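Local atomic coordinates of putative glyoxalase superfamily protein (Ralstonia eutropha, PDB entry 3IUZ), a protein that probably acts as an iron(II)-dependent dioxygenase of the 2-oxoadipate dioxygenase/decarboxylase family, within the glyoxalase clan. Residues C203-Y216 with A227-A239. Numbering follows the deposited sequence.
Sequences CFERQHGVPRLADY and AWIATEGNAFNHA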
loop_
_atom_site.group_PDB
_atom_site.type_symbol
_atom_site.label_atom_id
_atom_site.label_comp_id
_atom_site.label_asym_id
_atom_site.label_seq_id
_atom_site.Cartn_x
_atom_site.Cartn_y
_atom_site.Cartn_z
ATOM N N CYS A 203 5.095 -8.166 -4.948
ATOM C CA CYS A 203 3.662 -8.356 -5.151
ATOM C C CYS A 203 2.915 -7.028 -5.191
ATOM O O CYS A 203 1.806 -6.923 -5.762
ATOM C CB CYS A 203 3.058 -9.220 -4.018
ATOM S SG CYS A 203 3.787 -10.882 -3.868
ATOM N N PHE A 204 3.492 -6.008 -4.540
ATOM C CA PHE A 204 2.898 -4.679 -4.462
ATOM C C PHE A 204 3.383 -3.825 -5.617
ATOM O O PHE A 204 4.008 -2.744 -5.429
ATOM C CB PHE A 204 3.187 -4.044 -3.094
ATOM C CG PHE A 204 2.687 -4.867 -1.957
ATOM C CD1 PHE A 204 3.452 -5.911 -1.459
ATOM C CD2 PHE A 204 1.435 -4.636 -1.410
ATOM C CE1 PHE A 204 2.998 -6.702 -0.452
ATOM C CE2 PHE A 204 0.979 -5.421 -0.365
ATOM C CZ PHE A 204 1.739 -6.433 0.114
ATOM N N GLU A 205 3.001 -4.296 -6.802
ATOM C CA GLU A 205 3.443 -3.724 -8.070
ATOM C C GLU A 205 2.463 -4.120 -9.197
ATOM O O GLU A 205 1.510 -4.867 -8.981
ATOM C CB GLU A 205 4.845 -4.234 -8.407
ATOM C CG GLU A 205 5.947 -3.868 -7.425
ATOM C CD GLU A 205 6.145 -2.370 -7.238
ATOM O OE1 GLU A 205 5.644 -1.557 -8.053
ATOM O OE2 GLU A 205 6.841 -2.011 -6.260
ATOM N N ARG A 206 2.707 -3.613 -10.397
ATOM C CA ARG A 206 1.889 -3.926 -11.574
ATOM C C ARG A 206 2.286 -5.312 -12.067
ATOM O O ARG A 206 3.411 -5.510 -12.434
ATOM C CB ARG A 206 2.131 -2.884 -12.674
ATOM C CG ARG A 206 1.115 -2.852 -13.830
ATOM C CD ARG A 206 1.693 -2.180 -15.086
ATOM N NE ARG A 206 2.638 -3.070 -15.741
ATOM C CZ ARG A 206 3.595 -2.692 -16.584
ATOM N NH1 ARG A 206 3.717 -1.414 -16.930
ATOM N NH2 ARG A 206 4.427 -3.604 -17.089
ATOM N N GLN A 207 1.338 -6.245 -12.097
ATOM C CA GLN A 207 1.578 -7.627 -12.531
ATOM C C GLN A 207 1.242 -7.905 -13.993
ATOM O O GLN A 207 1.646 -8.939 -14.538
ATOM C CB GLN A 207 0.747 -8.539 -11.663
ATOM C CG GLN A 207 1.071 -8.376 -10.163
ATOM C CD GLN A 207 2.520 -8.496 -9.862
ATOM O OE1 GLN A 207 3.216 -9.290 -10.482
ATOM N NE2 GLN A 207 2.989 -7.764 -8.871
ATOM N N HIS A 208 0.508 -6.990 -14.626
ATOM C CA HIS A 208 0.233 -7.068 -16.055
ATOM C C HIS A 208 1.276 -6.307 -16.878
ATOM O O HIS A 208 2.025 -5.482 -16.345
ATOM C CB HIS A 208 -1.213 -6.617 -16.375
ATOM C CG HIS A 208 -1.549 -5.231 -15.923
ATOM N ND1 HIS A 208 -2.257 -4.966 -14.760
ATOM C CD2 HIS A 208 -1.266 -4.023 -16.480
ATOM C CE1 HIS A 208 -2.389 -3.651 -14.629
ATOM N NE2 HIS A 208 -1.812 -3.060 -15.667
ATOM N N GLY A 209 1.332 -6.585 -18.188
ATOM C CA GLY A 209 2.273 -5.922 -19.077
ATOM C C GLY A 209 1.805 -4.530 -19.446
ATOM O O GLY A 209 0.720 -4.121 -19.068
ATOM N N VAL A 210 2.645 -3.826 -20.198
ATOM C CA VAL A 210 2.349 -2.489 -20.674
ATOM C C VAL A 210 1.014 -2.530 -21.393
ATOM O O VAL A 210 0.846 -3.294 -22.299
ATOM C CB VAL A 210 3.462 -1.979 -21.626
ATOM C CG1 VAL A 210 3.113 -0.623 -22.196
ATOM C CG2 VAL A 210 4.822 -1.969 -20.913
ATOM N N PRO A 211 0.050 -1.727 -20.974
ATOM C CA PRO A 211 -1.219 -1.718 -21.687
ATOM C C PRO A 211 -1.210 -0.849 -22.950
ATOM O O PRO A 211 -0.377 0.056 -23.092
ATOM C CB PRO A 211 -2.163 -1.070 -20.693
ATOM C CG PRO A 211 -1.322 -0.129 -19.992
ATOM C CD PRO A 211 0.018 -0.820 -19.828
ATOM N N ARG A 212 -2.186 -1.119 -23.819
ATOM C CA ARG A 212 -2.396 -0.342 -25.040
ATOM C C ARG A 212 -2.921 1.027 -24.660
ATOM O O ARG A 212 -3.764 1.161 -23.786
ATOM C CB ARG A 212 -3.425 -1.009 -25.913
ATOM C CG ARG A 212 -2.913 -2.284 -26.510
ATOM C CD ARG A 212 -3.936 -2.999 -27.324
ATOM N NE ARG A 212 -3.418 -4.349 -27.545
ATOM C CZ ARG A 212 -4.054 -5.323 -28.171
ATOM N NH1 ARG A 212 -5.261 -5.105 -28.704
ATOM N NH2 ARG A 212 -3.462 -6.516 -28.280
ATOM N N LEU A 213 -2.420 2.044 -25.329
ATOM C CA LEU A 213 -2.832 3.377 -25.026
ATOM C C LEU A 213 -4.336 3.491 -25.222
ATOM O O LEU A 213 -5.043 4.083 -24.395
ATOM C CB LEU A 213 -2.060 4.371 -25.913
ATOM C CG LEU A 213 -2.487 5.847 -25.753
ATOM C CD1 LEU A 213 -2.249 6.318 -24.351
ATOM C CD2 LEU A 213 -1.745 6.746 -26.725
ATOM N N ALA A 214 -4.818 2.906 -26.318
ATOM C CA ALA A 214 -6.256 2.901 -26.624
ATOM C C ALA A 214 -7.107 2.291 -25.525
ATOM O O ALA A 214 -8.191 2.775 -25.275
ATOM C CB ALA A 214 -6.515 2.195 -27.945
ATOM N N ASP A 215 -6.623 1.237 -24.866
ATOM C CA ASP A 215 -7.411 0.609 -23.809
ATOM C C ASP A 215 -7.407 1.476 -22.557
ATOM O O ASP A 215 -8.450 1.639 -21.905
ATOM C CB ASP A 215 -6.880 -0.809 -23.488
ATOM C CG ASP A 215 -7.154 -1.775 -24.592
ATOM O OD1 ASP A 215 -8.073 -1.492 -25.408
ATOM O OD2 ASP A 215 -6.456 -2.795 -24.648
ATOM N N TYR A 216 -6.244 2.066 -22.267
ATOM C CA TYR A 216 -6.107 3.011 -21.151
ATOM C C TYR A 216 -7.133 4.116 -21.293
ATOM O O TYR A 216 -7.880 4.442 -20.338
ATOM C CB TYR A 216 -4.680 3.602 -21.056
ATOM C CG TYR A 216 -4.600 4.782 -20.106
ATOM C CD1 TYR A 216 -4.602 4.581 -18.725
ATOM C CD2 TYR A 216 -4.562 6.105 -20.581
ATOM C CE1 TYR A 216 -4.546 5.650 -17.841
ATOM C CE2 TYR A 216 -4.515 7.215 -19.677
ATOM C CZ TYR A 216 -4.494 7.002 -18.332
ATOM O OH TYR A 216 -4.476 8.066 -17.422
ATOM N N ALA A 227 -8.563 3.280 -14.825
ATOM C CA ALA A 227 -7.441 3.775 -15.621
ATOM C C ALA A 227 -6.127 3.778 -14.804
ATOM O O ALA A 227 -5.083 3.345 -15.278
ATOM C CB ALA A 227 -7.724 5.197 -16.183
ATOM N N TRP A 228 -6.209 4.232 -13.563
ATOM C CA TRP A 228 -5.059 4.237 -12.645
ATOM C C TRP A 228 -4.528 2.826 -12.407
ATOM O O TRP A 228 -3.325 2.546 -12.542
ATOM C CB TRP A 228 -5.454 4.949 -11.338
ATOM C CG TRP A 228 -4.362 5.163 -10.439
ATOM C CD1 TRP A 228 -3.647 6.338 -10.275
ATOM C CD2 TRP A 228 -3.835 4.235 -9.474
ATOM N NE1 TRP A 228 -2.711 6.167 -9.304
ATOM C CE2 TRP A 228 -2.805 4.894 -8.791
ATOM C CE3 TRP A 228 -4.146 2.903 -9.126
ATOM C CZ2 TRP A 228 -2.046 4.260 -7.794
ATOM C CZ3 TRP A 228 -3.418 2.276 -8.155
ATOM C CH2 TRP A 228 -2.371 2.941 -7.488
ATOM N N ILE A 229 -5.430 1.896 -12.141
ATOM C CA ILE A 229 -5.048 0.494 -11.981
ATOM C C ILE A 229 -4.346 -0.032 -13.223
ATOM O O ILE A 229 -3.361 -0.744 -13.137
ATOM C CB ILE A 229 -6.242 -0.402 -11.594
ATOM C CG1 ILE A 229 -6.847 0.080 -10.266
ATOM C CG2 ILE A 229 -5.755 -1.860 -11.512
ATOM C CD1 ILE A 229 -8.157 -0.606 -9.845
ATOM N N ALA A 230 -4.822 0.373 -14.395
ATOM C CA ALA A 230 -4.181 -0.044 -15.616
ATOM C C ALA A 230 -2.711 0.327 -15.698
ATOM O O ALA A 230 -1.910 -0.409 -16.286
ATOM C CB ALA A 230 -4.972 0.480 -16.847
ATOM N N THR A 231 -2.327 1.457 -15.108
ATOM C CA THR A 231 -0.945 1.898 -15.215
ATOM C C THR A 231 -0.138 1.451 -14.004
ATOM O O THR A 231 1.041 1.130 -14.147
ATOM C CB THR A 231 -0.803 3.454 -15.429
ATOM O OG1 THR A 231 -0.985 4.145 -14.180
ATOM C CG2 THR A 231 -1.784 3.980 -16.468
ATOM N N GLU A 232 -0.756 1.448 -12.827
ATOM C CA GLU A 232 -0.021 1.170 -11.564
ATOM C C GLU A 232 -0.232 -0.235 -10.967
ATOM O O GLU A 232 0.509 -0.659 -10.079
ATOM C CB GLU A 232 -0.427 2.185 -10.465
ATOM C CG GLU A 232 -0.322 3.635 -10.880
ATOM C CD GLU A 232 1.036 3.952 -11.441
ATOM O OE1 GLU A 232 1.992 3.963 -10.625
ATOM O OE2 GLU A 232 1.119 4.149 -12.682
ATOM N N GLY A 233 -1.237 -0.957 -11.446
ATOM C CA GLY A 233 -1.535 -2.302 -10.947
ATOM C C GLY A 233 -1.812 -2.319 -9.449
ATOM O O GLY A 233 -2.598 -1.491 -8.948
ATOM N N ASN A 234 -1.143 -3.241 -8.747
ATOM C CA ASN A 234 -1.305 -3.388 -7.305
ATOM C C ASN A 234 -0.302 -2.609 -6.463
ATOM O O ASN A 234 -0.203 -2.834 -5.244
ATOM C CB ASN A 234 -1.215 -4.869 -6.925
ATOM C CG ASN A 234 -2.117 -5.763 -7.765
ATOM O OD1 ASN A 234 -1.654 -6.774 -8.302
ATOM N ND2 ASN A 234 -3.398 -5.431 -7.849
ATOM N N ALA A 235 0.442 -1.674 -7.068
ATOM C CA ALA A 235 1.316 -0.783 -6.283
ATOM C C ALA A 235 0.479 0.053 -5.306
ATOM O O ALA A 235 -0.668 0.387 -5.603
ATOM C CB ALA A 235 2.090 0.130 -7.211
ATOM N N PHE A 236 1.011 0.402 -4.149
ATOM C CA PHE A 236 0.310 1.297 -3.205
ATOM C C PHE A 236 -0.215 2.582 -3.912
ATOM O O PHE A 236 0.559 3.266 -4.616
ATOM C CB PHE A 236 1.258 1.735 -2.064
ATOM C CG PHE A 236 1.315 0.807 -0.836
ATOM C CD1 PHE A 236 0.548 -0.342 -0.725
ATOM C CD2 PHE A 236 2.139 1.150 0.247
ATOM C CE1 PHE A 236 0.645 -1.142 0.425
ATOM C CE2 PHE A 236 2.215 0.359 1.389
ATOM C CZ PHE A 236 1.468 -0.757 1.493
ATOM N N ASN A 237 -1.483 2.912 -3.691
ATOM C CA ASN A 237 -2.114 4.110 -4.189
ATOM C C ASN A 237 -1.687 5.309 -3.311
ATOM O O ASN A 237 -1.506 6.446 -3.809
ATOM C CB ASN A 237 -3.609 3.932 -4.124
ATOM C CG ASN A 237 -4.380 5.152 -4.568
ATOM O OD1 ASN A 237 -4.853 5.881 -3.740
ATOM N ND2 ASN A 237 -4.502 5.369 -5.898
ATOM N N HIS A 238 -1.538 5.045 -2.008
ATOM C CA HIS A 238 -1.082 6.048 -1.092
ATOM C C HIS A 238 -0.613 5.417 0.202
ATOM O O HIS A 238 -0.944 4.241 0.499
ATOM C CB HIS A 238 -2.179 7.118 -0.867
ATOM C CG HIS A 238 -3.383 6.638 -0.103
ATOM N ND1 HIS A 238 -4.565 6.268 -0.715
ATOM C CD2 HIS A 238 -3.592 6.495 1.230
ATOM C CE1 HIS A 238 -5.453 5.942 0.208
ATOM N NE2 HIS A 238 -4.875 6.031 1.392
ATOM N N ALA A 239 0.231 6.161 0.906
ATOM C CA ALA A 239 0.566 5.866 2.276
ATOM C C ALA A 239 0.057 6.992 3.143
ATOM O O ALA A 239 0.067 8.153 2.726
ATOM C CB ALA A 239 2.055 5.730 2.470
HETATM O O HOH W 1 -0.054 -8.722 -6.980
HETATM O O HOH W 2 3.890 -0.288 -3.925
HETATM O O HOH W 3 2.320 0.960 -16.554
HETATM O O HOH W 4 -1.259 -5.916 -11.019
#
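Arg-206 and Gly-233 bring their CA atoms within 3.8 Å where the loop 203-212 passes the C-terminal end of helix 224-232, which leaves its helical path at Gly-233 through a type II' beta turn, Glu-232 to Ala-235. The glycine has positive phi, and its bare CA lets the other backbone come this near. Just past it, Asn-234 N donates to Glu-205 O at 3.1 Å.

His-208 ties the loop to the last turn of the helix. A chi1 of 57° turns its ring in over its own backbone, and from there NE2 reaches Ala-230 O at 2.7 Å in a nearly straight bond (171°) lying in the ring plane. In the Arg-206 conformer described here, CG packs over one face of that imidazole, toward its rim, while NE turns back to His-208 O and a water joins NH1 to Thr-231 O. Another water joins Asn-234 OD1 to Cys-203 O; a third, bound by Gln-207 N, reaches OD1 only weakly. ND2 goes instead to Arg-86 O, on strand 80-87 of the mixed sheet.

Farther along, helix 213-222 packs against helix 224-232: the Tyr-216 ring meets Ala-227 O at its edge, and its CE1 touches Thr-231 CG2 at 3.5 Å.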